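Local structure of glucan-binding protein C, GbpC (Streptococcus mutans UA159, 5UQZ) at residues T162-A168 against I182-N188; E120-M126 against A168-H174; V239-N244 against P311-T315; L97-N101 against L323-I327. The protein probably mediates both sucrose-independent and sucrose-dependent adherence of the bacterium as a cell-wall-linked, glucan-binding surface protein, of which this chain contains the calcium-binding beta-supersandwich domain. All coordinates share one frame; numbering follows the deposited sequence. Where two conformers were deposited one is given.

Contact 1 of 4, residues T162-A168 against I182-N188; sequences TNNEGSA and IGAQTSN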
loop_
_atom_site.group_PDB
_atom_site.type_symbol
_atom_site.label_atom_id
_atom_site.label_comp_id
_atom_site.label_asym_id
_atom_site.label_seq_id
_atom_site.Cartn_x
_atom_site.Cartn_y
_atom_site.Cartn_z
ATOM N N THR A 162 -3.308 15.992 -10.046
ATOM C CA THR A 162 -2.482 15.945 -11.235
ATOM C C THR A 162 -3.236 16.356 -12.506
ATOM O O THR A 162 -2.591 16.489 -13.558
ATOM C CB THR A 162 -1.860 14.557 -11.399
ATOM O OG1 THR A 162 -2.927 13.606 -11.349
ATOM C CG2 THR A 162 -0.909 14.246 -10.262
ATOM N N ASN A 163 -4.568 16.512 -12.435
ATOM C CA ASN A 163 -5.281 16.980 -13.608
ATOM C C ASN A 163 -5.438 18.499 -13.554
ATOM O O ASN A 163 -4.928 19.170 -12.648
ATOM C CB ASN A 163 -6.584 16.190 -13.820
ATOM C CG ASN A 163 -7.710 16.526 -12.828
ATOM O OD1 ASN A 163 -7.703 17.588 -12.170
ATOM N ND2 ASN A 163 -8.674 15.636 -12.730
ATOM N N ASN A 164 -6.096 19.058 -14.570
ATOM C CA ASN A 164 -6.287 20.504 -14.653
ATOM C C ASN A 164 -7.713 20.910 -14.294
ATOM O O ASN A 164 -8.175 21.978 -14.678
ATOM C CB ASN A 164 -5.861 21.049 -16.014
ATOM C CG ASN A 164 -4.348 21.087 -16.151
ATOM O OD1 ASN A 164 -3.664 21.366 -15.181
ATOM N ND2 ASN A 164 -3.839 20.864 -17.352
ATOM N N GLU A 165 -8.408 20.073 -13.536
ATOM C CA GLU A 165 -9.799 20.297 -13.173
ATOM C C GLU A 165 -9.996 20.372 -11.665
ATOM O O GLU A 165 -11.147 20.467 -11.208
ATOM C CB GLU A 165 -10.684 19.181 -13.756
ATOM C CG GLU A 165 -10.531 18.955 -15.262
ATOM C CD GLU A 165 -11.202 17.666 -15.732
ATOM O OE1 GLU A 165 -12.312 17.349 -15.251
ATOM O OE2 GLU A 165 -10.610 16.967 -16.572
ATOM N N GLY A 166 -8.921 20.320 -10.879
ATOM C CA GLY A 166 -9.074 20.381 -9.419
ATOM C C GLY A 166 -9.891 19.233 -8.873
ATOM O O GLY A 166 -10.682 19.428 -7.946
ATOM N N SER A 167 -9.713 18.029 -9.439
ATOM C CA SER A 167 -10.583 16.916 -9.083
ATOM C C SER A 167 -9.785 15.624 -9.095
ATOM O O SER A 167 -8.677 15.537 -9.659
ATOM C CB SER A 167 -11.732 16.790 -10.096
ATOM O OG SER A 167 -11.213 16.343 -11.356
ATOM N N ALA A 168 -10.353 14.612 -8.444
ATOM C CA ALA A 168 -9.782 13.281 -8.545
ATOM C C ALA A 168 -10.932 12.300 -8.334
ATOM O O ALA A 168 -11.903 12.602 -7.636
ATOM C CB ALA A 168 -8.699 13.066 -7.469
ATOM N N ILE A 182 -7.541 6.449 -5.008
ATOM C CA ILE A 182 -7.753 7.753 -5.653
ATOM C C ILE A 182 -6.846 7.892 -6.863
ATOM O O ILE A 182 -5.715 7.374 -6.884
ATOM C CB ILE A 182 -7.578 8.880 -4.609
ATOM C CG1 ILE A 182 -7.901 10.243 -5.178
ATOM C CG2 ILE A 182 -6.183 8.895 -3.984
ATOM C CD1 ILE A 182 -8.045 11.346 -4.132
ATOM N N GLY A 183 -7.340 8.587 -7.891
ATOM C CA GLY A 183 -6.493 8.818 -9.046
ATOM C C GLY A 183 -7.057 9.897 -9.946
ATOM O O GLY A 183 -8.205 10.319 -9.808
ATOM N N ALA A 184 -6.233 10.309 -10.914
ATOM C CA ALA A 184 -6.628 11.323 -11.889
ATOM C C ALA A 184 -5.686 11.236 -13.067
ATOM O O ALA A 184 -4.591 10.703 -12.966
ATOM C CB ALA A 184 -6.533 12.707 -11.270
ATOM N N GLN A 185 -6.106 11.835 -14.194
ATOM C CA GLN A 185 -5.154 12.013 -15.293
ATOM C C GLN A 185 -3.967 12.843 -14.812
ATOM O O GLN A 185 -4.108 13.692 -13.912
ATOM C CB GLN A 185 -5.854 12.715 -16.468
ATOM C CG GLN A 185 -4.951 13.006 -17.683
ATOM C CD GLN A 185 -4.324 11.728 -18.288
ATOM O OE1 GLN A 185 -3.394 11.127 -17.722
ATOM N NE2 GLN A 185 -4.764 11.363 -19.499
ATOM N N THR A 186 -2.790 12.607 -15.422
ATOM C CA THR A 186 -1.643 13.498 -15.247
ATOM C C THR A 186 -1.646 14.418 -16.459
ATOM O O THR A 186 -1.197 14.042 -17.552
ATOM C CB THR A 186 -0.344 12.701 -15.162
ATOM O OG1 THR A 186 -0.477 11.705 -14.132
ATOM C CG2 THR A 186 0.835 13.607 -14.801
ATOM N N SER A 187 -2.214 15.607 -16.283
ATOM C CA SER A 187 -2.508 16.452 -17.430
ATOM C C SER A 187 -1.287 17.188 -17.963
ATOM O O SER A 187 -1.297 17.574 -19.134
ATOM C CB SER A 187 -3.568 17.481 -17.049
ATOM O OG SER A 187 -4.774 16.835 -16.689
ATOM N N ASN A 188 -0.286 17.438 -17.130
ATOM C CA ASN A 188 0.844 18.281 -17.513
ATOM C C ASN A 188 2.146 17.505 -17.516
ATOM O O ASN A 188 2.292 16.540 -16.776
ATOM C CB ASN A 188 0.944 19.425 -16.529
ATOM C CG ASN A 188 -0.352 20.191 -16.435
ATOM O OD1 ASN A 188 -0.910 20.614 -17.456
ATOM N ND2 ASN A 188 -0.852 20.380 -15.223
HETATM O O HOH W 1 0.022 17.064 -14.201
#
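The open end of the beta hairpin formed by strands 167-172 and 180-184 is closed by Thr162 and Asn164, which bond to the loop after the second strand. Thr162 grips that loop twice. Thr162 O accepts a nearly straight bond from Ser187 N (2.9 Å). Thr162 OG1 donates to Gln185 O (2.8 Å), coming from above the carbonyl plane. With chi1 at 53°, OG1 sits between the backbone N and the carbonyl carbon and is turned to that acceptor.

Asn164 and Asn188 reach out from opposite directions and pair their amides. Asn164 ND2 gives to Asn188 OD1 (2.9 Å) and Asn188 ND2 returns a bond to Asn164 OD1 (3.0 Å). The two planes are twisted 38° apart. A water links Thr162 O to Asn188 N.

Between these bonds and the strands lies an Asx turn. Asn163 OD1 accepts from Glu165 N (2.9 Å), while Asn163 ND2 donates to Ser167 OG (3.0 Å). The amide thus links Glu165 and Ser167, and its ND2 also bonds to Thr102 OG1. In the hairpin itself the contact becomes apolar: Ala168 CB rests on Ile182 CG1 (3.7 Å). Ile195 of strand 194-204 touches Thr162, Ile182 and Ala184.

Contact 2 of 4, residues E120-M126 against A168-H174; sequences EDTWFKM and ALVNLFH
Trp123 and Asn171 stack face to face across two antiparallel strands, 122-126 and 168-172. These belong to a four-stranded antiparallel sheet. The side-chain amide of Asn171 lies over one face of the indole, with the planes 12° apart. Asn171 CB sits 3.6 Å from the centroid of the Trp123 six-membered ring, almost on the ring normal, as a CH-pi contact. Asn171 CG is anti to the backbone N (chi1 -172°), and this lays the amide over the CE2-CZ2 side of the indole, OD1 by NE1 and ND2 by CZ2. Leu169 CG lies at the indole edge, and Leu169 CD2 is 3.8 Å from Trp123 CZ3.

The other face of the strand pair is apolar. Phe124 CG takes the position between the backbone N and the carbonyl carbon (chi1 50°), and the ring swings over the neighbouring strand. There Phe124 CE1 meets Val170 CB (3.8 Å) and Phe124 CE2 meets Leu172 CB (3.7 Å). Met126 SD touches Val170 CG2 (3.7 Å), next to the Phe124 ring. Ile132 of strand 132-137 packs on both Phe124 and Met126.

Six backbone bonds join the hydrogen-bonded pairs Thr122-Leu172, Phe124-Val170 and Met126-Ala168. Leu83 and Gln81 bond to the backbone of Trp123 and Lys125. Beyond the strands, Asp121 continues the pairing with its side chain. A water donates to Asp121 OD2 and accepts from Asn171 ND2. Asp121 OD2 also lies near the plane of the Phe173 ring, at its edge. Asp121 OD1 takes the backbone N-H of His174 at 2.9 Å, on the anti side of the carboxylate.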
loop_
_atom_site.group_PDB
_atom_site.type_symbol
_atom_site.label_atom_id
_atom_site.label_comp_id
_atom_site.label_asym_id
_atom_site.label_seq_id
_atom_site.Cartn_x
_atom_site.Cartn_y
_atom_site.Cartn_z
ATOM N N GLU A 120 -22.066 -0.560 0.621
ATOM C CA GLU A 120 -21.173 -0.918 -0.480
ATOM C C GLU A 120 -20.139 0.173 -0.746
ATOM O O GLU A 120 -20.277 1.341 -0.343
ATOM C CB GLU A 120 -21.919 -1.255 -1.754
ATOM C CG GLU A 120 -22.577 -0.035 -2.310
ATOM C CD GLU A 120 -23.426 -0.311 -3.571
ATOM O OE1 GLU A 120 -23.000 -1.112 -4.411
ATOM O OE2 GLU A 120 -24.501 0.286 -3.750
ATOM N N ASP A 121 -19.044 -0.272 -1.367
ATOM C CA ASP A 121 -18.025 0.663 -1.816
ATOM C C ASP A 121 -18.673 1.733 -2.685
ATOM O O ASP A 121 -19.565 1.446 -3.474
ATOM C CB ASP A 121 -16.961 -0.072 -2.634
ATOM C CG ASP A 121 -16.202 -1.134 -1.864
ATOM O OD1 ASP A 121 -16.177 -1.127 -0.609
ATOM O OD2 ASP A 121 -15.570 -1.967 -2.535
ATOM N N THR A 122 -18.219 2.973 -2.532
ATOM C CA THR A 122 -18.868 4.125 -3.161
ATOM C C THR A 122 -17.870 4.882 -4.018
ATOM O O THR A 122 -16.721 5.041 -3.635
ATOM C CB THR A 122 -19.390 5.017 -2.009
ATOM O OG1 THR A 122 -20.373 4.261 -1.261
ATOM C CG2 THR A 122 -20.055 6.291 -2.488
ATOM N N TRP A 123 -18.283 5.400 -5.155
ATOM C CA TRP A 123 -17.403 6.126 -6.075
ATOM C C TRP A 123 -17.868 7.569 -6.194
ATOM O O TRP A 123 -19.077 7.820 -6.345
ATOM C CB TRP A 123 -17.476 5.482 -7.463
ATOM C CG TRP A 123 -16.756 4.196 -7.637
ATOM C CD1 TRP A 123 -17.225 2.929 -7.320
ATOM C CD2 TRP A 123 -15.471 4.000 -8.237
ATOM N NE1 TRP A 123 -16.296 1.977 -7.689
ATOM C CE2 TRP A 123 -15.216 2.607 -8.257
ATOM C CE3 TRP A 123 -14.517 4.871 -8.756
ATOM C CZ2 TRP A 123 -14.051 2.088 -8.791
ATOM C CZ3 TRP A 123 -13.362 4.363 -9.273
ATOM C CH2 TRP A 123 -13.130 2.982 -9.280
ATOM N N PHE A 124 -16.912 8.492 -6.213
ATOM C CA PHE A 124 -17.246 9.899 -6.357
ATOM C C PHE A 124 -16.014 10.662 -6.801
ATOM O O PHE A 124 -14.890 10.166 -6.708
ATOM C CB PHE A 124 -17.823 10.523 -5.062
ATOM C CG PHE A 124 -17.015 10.256 -3.824
ATOM C CD1 PHE A 124 -15.912 11.029 -3.502
ATOM C CD2 PHE A 124 -17.385 9.222 -2.976
ATOM C CE1 PHE A 124 -15.190 10.767 -2.311
ATOM C CE2 PHE A 124 -16.673 8.965 -1.818
ATOM C CZ PHE A 124 -15.579 9.755 -1.502
ATOM N N LYS A 125 -16.235 11.881 -7.283
ATOM C CA LYS A 125 -15.150 12.800 -7.579
ATOM C C LYS A 125 -14.991 13.740 -6.398
ATOM O O LYS A 125 -15.968 14.297 -5.911
ATOM C CB LYS A 125 -15.554 13.604 -8.824
ATOM C CG LYS A 125 -14.521 14.479 -9.451
ATOM C CD LYS A 125 -15.136 15.573 -10.334
ATOM C CE LYS A 125 -15.975 14.987 -11.409
ATOM N NZ LYS A 125 -16.315 16.026 -12.448
ATOM N N MET A 126 -13.767 13.886 -5.930
ATOM C CA MET A 126 -13.469 14.916 -4.947
ATOM C C MET A 126 -13.039 16.193 -5.646
ATOM O O MET A 126 -12.533 16.172 -6.774
ATOM C CB MET A 126 -12.336 14.465 -4.026
ATOM C CG MET A 126 -12.753 13.388 -3.025
ATOM S SD MET A 126 -11.455 12.875 -1.915
ATOM C CE MET A 126 -11.507 14.167 -0.693
ATOM N N ALA A 168 -10.353 14.612 -8.444
ATOM C CA ALA A 168 -9.782 13.281 -8.545
ATOM C C ALA A 168 -10.932 12.300 -8.334
ATOM O O ALA A 168 -11.903 12.602 -7.636
ATOM C CB ALA A 168 -8.699 13.066 -7.469
ATOM N N LEU A 169 -10.823 11.136 -8.977
ATOM C CA LEU A 169 -11.812 10.092 -8.827
ATOM C C LEU A 169 -11.439 9.200 -7.639
ATOM O O LEU A 169 -10.276 8.776 -7.514
ATOM C CB LEU A 169 -11.894 9.290 -10.112
ATOM C CG LEU A 169 -13.022 8.238 -10.176
ATOM C CD1 LEU A 169 -14.397 8.917 -10.101
ATOM C CD2 LEU A 169 -12.870 7.399 -11.437
ATOM N N VAL A 170 -12.436 8.819 -6.841
ATOM C CA VAL A 170 -12.235 8.073 -5.604
ATOM C C VAL A 170 -13.129 6.854 -5.587
ATOM O O VAL A 170 -14.341 6.953 -5.852
ATOM C CB VAL A 170 -12.537 8.938 -4.363
ATOM C CG1 VAL A 170 -12.484 8.104 -3.082
ATOM C CG2 VAL A 170 -11.534 10.075 -4.299
ATOM N N ASN A 171 -12.556 5.709 -5.234
ATOM C CA ASN A 171 -13.293 4.528 -4.799
ATOM C C ASN A 171 -13.095 4.468 -3.286
ATOM O O ASN A 171 -11.962 4.276 -2.807
ATOM C CB ASN A 171 -12.693 3.310 -5.490
ATOM C CG ASN A 171 -13.483 2.043 -5.265
ATOM O OD1 ASN A 171 -14.603 2.032 -4.717
ATOM N ND2 ASN A 171 -12.911 0.954 -5.740
ATOM N N LEU A 172 -14.167 4.753 -2.548
ATOM C CA LEU A 172 -14.147 4.778 -1.104
ATOM C C LEU A 172 -14.680 3.447 -0.598
ATOM O O LEU A 172 -15.862 3.110 -0.783
ATOM C CB LEU A 172 -15.037 5.912 -0.604
ATOM C CG LEU A 172 -15.150 6.046 0.912
ATOM C CD1 LEU A 172 -13.905 6.609 1.494
ATOM C CD2 LEU A 172 -16.337 6.995 1.280
ATOM N N PHE A 173 -13.836 2.677 0.079
ATOM C CA PHE A 173 -14.270 1.340 0.532
ATOM C C PHE A 173 -15.184 1.443 1.731
ATOM O O PHE A 173 -14.985 2.273 2.632
ATOM C CB PHE A 173 -13.002 0.547 0.877
ATOM C CG PHE A 173 -12.131 0.329 -0.357
ATOM C CD1 PHE A 173 -12.595 -0.487 -1.410
ATOM C CD2 PHE A 173 -10.947 1.048 -0.528
ATOM C CE1 PHE A 173 -11.826 -0.643 -2.547
ATOM C CE2 PHE A 173 -10.196 0.890 -1.678
ATOM C CZ PHE A 173 -10.641 0.043 -2.687
ATOM N N HIS A 174 -16.191 0.564 1.787
ATOM C CA HIS A 174 -17.069 0.610 2.957
ATOM C C HIS A 174 -16.343 0.133 4.211
ATOM O O HIS A 174 -16.740 0.511 5.312
ATOM C CB HIS A 174 -18.381 -0.132 2.721
ATOM C CG HIS A 174 -18.244 -1.609 2.621
ATOM N ND1 HIS A 174 -18.363 -2.417 3.727
ATOM C CD2 HIS A 174 -17.982 -2.417 1.574
ATOM C CE1 HIS A 174 -18.185 -3.676 3.352
ATOM N NE2 HIS A 174 -17.986 -3.700 2.047
HETATM O O HOH W 2 -14.918 -1.223 -5.074
#

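Contact 3 of 4, residues V239-N244 against P311-T315; sequences VNLGDN and PFTFT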
loop_
_atom_site.group_PDB
_atom_site.type_symbol
_atom_site.label_atom_id
_atom_site.label_comp_id
_atom_site.label_asym_id
_atom_site.label_seq_id
_atom_site.Cartn_x
_atom_site.Cartn_y
_atom_site.Cartn_z
ATOM N N VAL A 239 4.144 10.543 2.778
ATOM C CA VAL A 239 3.214 10.936 3.836
ATOM C C VAL A 239 3.846 12.038 4.676
ATOM O O VAL A 239 4.979 11.886 5.151
ATOM C CB VAL A 239 2.806 9.752 4.725
ATOM C CG1 VAL A 239 1.723 10.216 5.735
ATOM C CG2 VAL A 239 2.307 8.622 3.877
ATOM N N ASN A 240 3.118 13.132 4.902
ATOM C CA ASN A 240 3.484 14.141 5.875
ATOM C C ASN A 240 2.699 13.811 7.140
ATOM O O ASN A 240 1.459 13.876 7.149
ATOM C CB ASN A 240 3.141 15.533 5.360
ATOM C CG ASN A 240 3.617 16.615 6.304
ATOM O OD1 ASN A 240 3.564 16.460 7.530
ATOM N ND2 ASN A 240 4.125 17.729 5.743
ATOM N N LEU A 241 3.411 13.422 8.193
ATOM C CA LEU A 241 2.746 12.913 9.387
ATOM C C LEU A 241 2.193 14.015 10.280
ATOM O O LEU A 241 1.452 13.687 11.226
ATOM C CB LEU A 241 3.680 12.031 10.233
ATOM C CG LEU A 241 3.872 10.630 9.585
ATOM C CD1 LEU A 241 4.616 10.634 8.258
ATOM C CD2 LEU A 241 4.675 9.819 10.553
ATOM N N GLY A 242 2.501 15.283 10.012
ATOM C CA GLY A 242 1.957 16.309 10.871
ATOM C C GLY A 242 2.490 16.131 12.277
ATOM O O GLY A 242 3.680 15.884 12.496
ATOM N N ASP A 243 1.598 16.257 13.251
ATOM C CA ASP A 243 1.938 16.063 14.653
ATOM C C ASP A 243 1.997 14.603 15.101
ATOM O O ASP A 243 2.325 14.321 16.271
ATOM C CB ASP A 243 0.963 16.874 15.512
ATOM C CG ASP A 243 1.460 17.079 16.934
ATOM O OD1 ASP A 243 2.676 17.324 17.116
ATOM O OD2 ASP A 243 0.650 16.964 17.842
ATOM N N ASN A 244 1.733 13.663 14.207
ATOM C CA ASN A 244 1.912 12.240 14.527
ATOM C C ASN A 244 3.383 11.888 14.422
ATOM O O ASN A 244 4.176 12.658 13.879
ATOM C CB ASN A 244 1.057 11.424 13.585
ATOM C CG ASN A 244 -0.379 11.910 13.618
ATOM O OD1 ASN A 244 -1.091 11.716 14.617
ATOM N ND2 ASN A 244 -0.852 12.516 12.519
ATOM N N PRO A 311 -4.360 15.469 12.054
ATOM C CA PRO A 311 -4.372 15.228 10.581
ATOM C C PRO A 311 -2.984 14.876 10.033
ATOM O O PRO A 311 -1.925 15.261 10.576
ATOM C CB PRO A 311 -4.843 16.577 10.014
ATOM C CG PRO A 311 -5.646 17.181 11.159
ATOM C CD PRO A 311 -4.909 16.794 12.433
ATOM N N PHE A 312 -3.020 14.133 8.934
ATOM C CA PHE A 312 -1.824 13.795 8.187
ATOM C C PHE A 312 -2.183 13.836 6.713
ATOM O O PHE A 312 -3.350 13.827 6.355
ATOM C CB PHE A 312 -1.265 12.422 8.627
ATOM C CG PHE A 312 -2.219 11.304 8.490
ATOM C CD1 PHE A 312 -3.144 11.046 9.519
ATOM C CD2 PHE A 312 -2.237 10.499 7.351
ATOM C CE1 PHE A 312 -4.078 10.004 9.414
ATOM C CE2 PHE A 312 -3.160 9.450 7.266
ATOM C CZ PHE A 312 -4.079 9.218 8.290
ATOM N N THR A 313 -1.165 13.885 5.851
ATOM C CA THR A 313 -1.417 14.090 4.422
ATOM C C THR A 313 -0.604 13.113 3.598
ATOM O O THR A 313 0.612 13.017 3.775
ATOM C CB THR A 313 -1.021 15.521 4.039
ATOM O OG1 THR A 313 -1.785 16.437 4.828
ATOM C CG2 THR A 313 -1.272 15.797 2.554
ATOM N N PHE A 314 -1.238 12.407 2.672
ATOM C CA PHE A 314 -0.489 11.580 1.738
ATOM C C PHE A 314 -0.465 12.245 0.377
ATOM O O PHE A 314 -1.398 12.989 0.011
ATOM C CB PHE A 314 -1.024 10.154 1.659
ATOM C CG PHE A 314 -2.405 9.980 1.035
ATOM C CD1 PHE A 314 -2.525 9.890 -0.363
ATOM C CD2 PHE A 314 -3.520 9.824 1.822
ATOM C CE1 PHE A 314 -3.766 9.687 -0.945
ATOM C CE2 PHE A 314 -4.778 9.612 1.219
ATOM C CZ PHE A 314 -4.902 9.530 -0.162
ATOM N N THR A 315 0.620 12.005 -0.361
ATOM C CA THR A 315 0.731 12.546 -1.702
ATOM C C THR A 315 1.295 11.512 -2.657
ATOM O O THR A 315 2.042 10.604 -2.265
ATOM C CB THR A 315 1.583 13.849 -1.805
ATOM O OG1 THR A 315 2.956 13.541 -1.598
ATOM C CG2 THR A 315 1.172 14.882 -0.765
HETATM O O HOH W 3 -1.040 17.013 12.465
#
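Asn240 and Thr313 form an antiparallel hydrogen-bonded pair. Asn240 N donates to Thr313 O (2.8 Å), and Thr313 N donates back to Asn240 O (2.9 Å). Val239 and Phe314 make the adjoining non-hydrogen-bonded pair. Here Val239 CA makes a CA-H...O contact with Thr313 O (CA to O 3.3 Å). The apolar contacts are looser: Val239 CG1 lies 4.3 Å from Phe312 CD2. Phe312 CB sits closer, against Asn240 O (3.4 Å).

The next shell is the loop that takes the chain out of strand 233-240. Asn240 OD1 accepts from Gly242 N (2.9 Å), in the carbonyl plane, which makes an Asx turn. It overlaps a type II' beta turn from Leu241 to Asn244. Leu241 O receives two bonds from Asn244, one from its backbone N and one from its ND2. Asn244 CG lies beside its own backbone N (chi1 -53°), and the amide folds back over the turn. Asn244 ND2 also bonds to Glu310 O, and Asn244 OD1 accepts from Lys308 N. The turn is thereby tied to the chain just ahead of strand 312-319. Gly242 CA comes to 4.0 Å from Pro311 O. A water joins Asp243 N to the same Pro311 O.

Strand 312-319 lies between strands 233-240 and 194-204 in the larger antiparallel sheet. Thr313 OG1 bonds to Thr198 OG1 on the latter. The Phe314 ring stacks on Phe329 of strand 325-329, which belongs to the four-stranded sheet. Ile261 of strand 260-263 touches Val239 and Leu241.

Contact 4 of 4, residues L97-N101 against L323-I327; sequences LQQYN and LPTTI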
loop_
_atom_site.group_PDB
_atom_site.type_symbol
_atom_site.label_atom_id
_atom_site.label_comp_id
_atom_site.label_asym_id
_atom_site.label_seq_id
_atom_site.Cartn_x
_atom_site.Cartn_y
_atom_site.Cartn_z
ATOM N N LEU A 97 -5.321 2.146 -14.781
ATOM C CA LEU A 97 -4.935 3.515 -15.103
ATOM C C LEU A 97 -5.972 4.209 -15.951
ATOM O O LEU A 97 -6.240 5.398 -15.735
ATOM C CB LEU A 97 -3.576 3.578 -15.768
ATOM C CG LEU A 97 -2.396 3.175 -14.870
ATOM C CD1 LEU A 97 -1.074 3.458 -15.534
ATOM C CD2 LEU A 97 -2.488 3.891 -13.515
ATOM N N GLN A 98 -6.621 3.478 -16.861
ATOM C CA GLN A 98 -7.698 4.093 -17.631
ATOM C C GLN A 98 -8.933 4.331 -16.781
ATOM O O GLN A 98 -9.648 5.313 -17.004
ATOM C CB GLN A 98 -8.086 3.245 -18.828
ATOM C CG GLN A 98 -7.044 3.211 -19.961
ATOM C CD GLN A 98 -6.673 4.591 -20.580
ATOM O OE1 GLN A 98 -7.287 5.625 -20.320
ATOM N NE2 GLN A 98 -5.649 4.576 -21.423
ATOM N N GLN A 99 -9.227 3.437 -15.831
ATOM C CA GLN A 99 -10.357 3.669 -14.939
ATOM C C GLN A 99 -10.208 4.972 -14.174
ATOM O O GLN A 99 -11.213 5.598 -13.830
ATOM C CB GLN A 99 -10.461 2.505 -13.976
ATOM C CG GLN A 99 -11.707 2.449 -13.199
ATOM C CD GLN A 99 -11.849 1.086 -12.550
ATOM O OE1 GLN A 99 -11.482 0.050 -13.141
ATOM N NE2 GLN A 99 -12.364 1.072 -11.357
ATOM N N TYR A 100 -8.972 5.382 -13.881
ATOM C CA TYR A 100 -8.737 6.623 -13.169
ATOM C C TYR A 100 -8.312 7.742 -14.104
ATOM O O TYR A 100 -7.894 8.802 -13.630
ATOM C CB TYR A 100 -7.731 6.415 -12.041
ATOM C CG TYR A 100 -8.390 5.694 -10.868
ATOM C CD1 TYR A 100 -9.039 6.422 -9.857
ATOM C CD2 TYR A 100 -8.423 4.306 -10.813
ATOM C CE1 TYR A 100 -9.632 5.766 -8.798
ATOM C CE2 TYR A 100 -9.014 3.642 -9.765
ATOM C CZ TYR A 100 -9.662 4.383 -8.765
ATOM O OH TYR A 100 -10.234 3.736 -7.699
ATOM N N ASN A 101 -8.463 7.563 -15.406
ATOM C CA ASN A 101 -8.178 8.638 -16.346
ATOM C C ASN A 101 -9.382 9.572 -16.367
ATOM O O ASN A 101 -10.377 9.303 -17.027
ATOM C CB ASN A 101 -7.881 8.074 -17.725
ATOM C CG ASN A 101 -7.534 9.167 -18.704
ATOM O OD1 ASN A 101 -7.680 10.364 -18.397
ATOM N ND2 ASN A 101 -7.041 8.786 -19.880
ATOM N N LEU A 323 0.046 9.658 -18.250
ATOM C CA LEU A 323 -0.013 8.405 -17.505
ATOM C C LEU A 323 -0.738 8.699 -16.208
ATOM O O LEU A 323 -0.148 9.309 -15.298
ATOM C CB LEU A 323 1.407 7.927 -17.219
ATOM C CG LEU A 323 1.408 6.532 -16.649
ATOM C CD1 LEU A 323 1.055 5.479 -17.715
ATOM C CD2 LEU A 323 2.733 6.200 -15.957
ATOM N N PRO A 324 -1.992 8.288 -16.062
ATOM C CA PRO A 324 -2.780 8.677 -14.877
ATOM C C PRO A 324 -2.095 8.292 -13.578
ATOM O O PRO A 324 -1.420 7.250 -13.491
ATOM C CB PRO A 324 -4.099 7.915 -15.071
ATOM C CG PRO A 324 -4.250 7.868 -16.575
ATOM C CD PRO A 324 -2.831 7.626 -17.093
ATOM N N THR A 325 -2.225 9.184 -12.590
ATOM C CA THR A 325 -1.619 9.008 -11.274
ATOM C C THR A 325 -2.639 8.350 -10.359
ATOM O O THR A 325 -3.772 8.831 -10.253
ATOM C CB THR A 325 -1.262 10.371 -10.694
ATOM O OG1 THR A 325 -0.276 10.977 -11.547
ATOM C CG2 THR A 325 -0.660 10.272 -9.305
ATOM N N THR A 326 -2.247 7.268 -9.687
ATOM C CA THR A 326 -3.126 6.550 -8.758
ATOM C C THR A 326 -2.380 6.198 -7.494
ATOM O O THR A 326 -1.160 6.027 -7.508
ATOM C CB THR A 326 -3.649 5.249 -9.395
ATOM O OG1 THR A 326 -2.552 4.402 -9.742
ATOM C CG2 THR A 326 -4.461 5.533 -10.653
ATOM N N ILE A 327 -3.140 5.976 -6.426
ATOM C CA ILE A 327 -2.625 5.386 -5.200
ATOM C C ILE A 327 -3.775 4.729 -4.469
ATOM O O ILE A 327 -4.869 5.317 -4.341
ATOM C CB ILE A 327 -1.907 6.426 -4.303
ATOM C CG1 ILE A 327 -1.222 5.724 -3.111
ATOM C CG2 ILE A 327 -2.816 7.536 -3.848
ATOM C CD1 ILE A 327 -0.370 6.711 -2.217
#
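The last turn of helix 96-99 meets the start of strand 325-329 at Leu97 and Pro324. The strand is an outermost one of the four-stranded antiparallel sheet, and the helix end lies over the face carrying Leu169, Asn171, Phe181 and Thr326. Tyr100 is the first residue to leave helical geometry. A weak bond from Tyr100 N to Leu97 O and a firmer one from Asn101 N to Gln98 O (3.0 Å) hold the turn. The nearest CA atoms of the two segments, those of Asn101 and Pro324, are 5.6 Å apart.

Contact between the segments is made by packing. The Pro324 ring points into the helix end. Pro324 CG lies 3.3 Å from Leu97 O and 3.8 Å from Asn101 CB. The two methyls of Leu97 part. Leu97 CD1 meets Leu323 CD1 (3.7 Å), while Leu97 CD2 reaches Pro324 O (3.5 Å) and the Thr326 side chain.

Asn101 is held from its own side: its ND2 donates to Gln98 OE1, and its OD1 accepts from Asp103 N. The Tyr100 ring lies over the sheet, stacks on Phe181 and touches Leu169 and Asn171. The calcium ion bound by Ser224, Asn226 and Glu237 is about 8 Å from the side chain of Thr326. With Thr326 OG1 between its backbone N and carbonyl carbon (chi1 60°), Thr326 CG2 is left anti to the carbonyl carbon and meets Tyr100. The two side chains cross at about a right angle, with Thr326 CG2 3.7 Å from Tyr100 CB.

Contacts 1, 2 and 4 all involve the four-stranded sheet, while contact 3 belongs to the larger one. Contacts 1 and 2 are buried and share Ala168 on strand 167-172. Contacts 3 and 4 are only partly buried. Contact 2 is a regular strand pair with large side chains on both faces, and contact 3 is a shorter pair that runs into a turn. Contact 1 relies on side-chain amides and loop backbone, contact 4 on apolar packing. Thr186 of contact 1 bonds to Leu323 and Thr325 of contact 4. The two sheets meet where Phe314 of contact 3 touches Ile182 of contact 1 and Ile327 of contact 4.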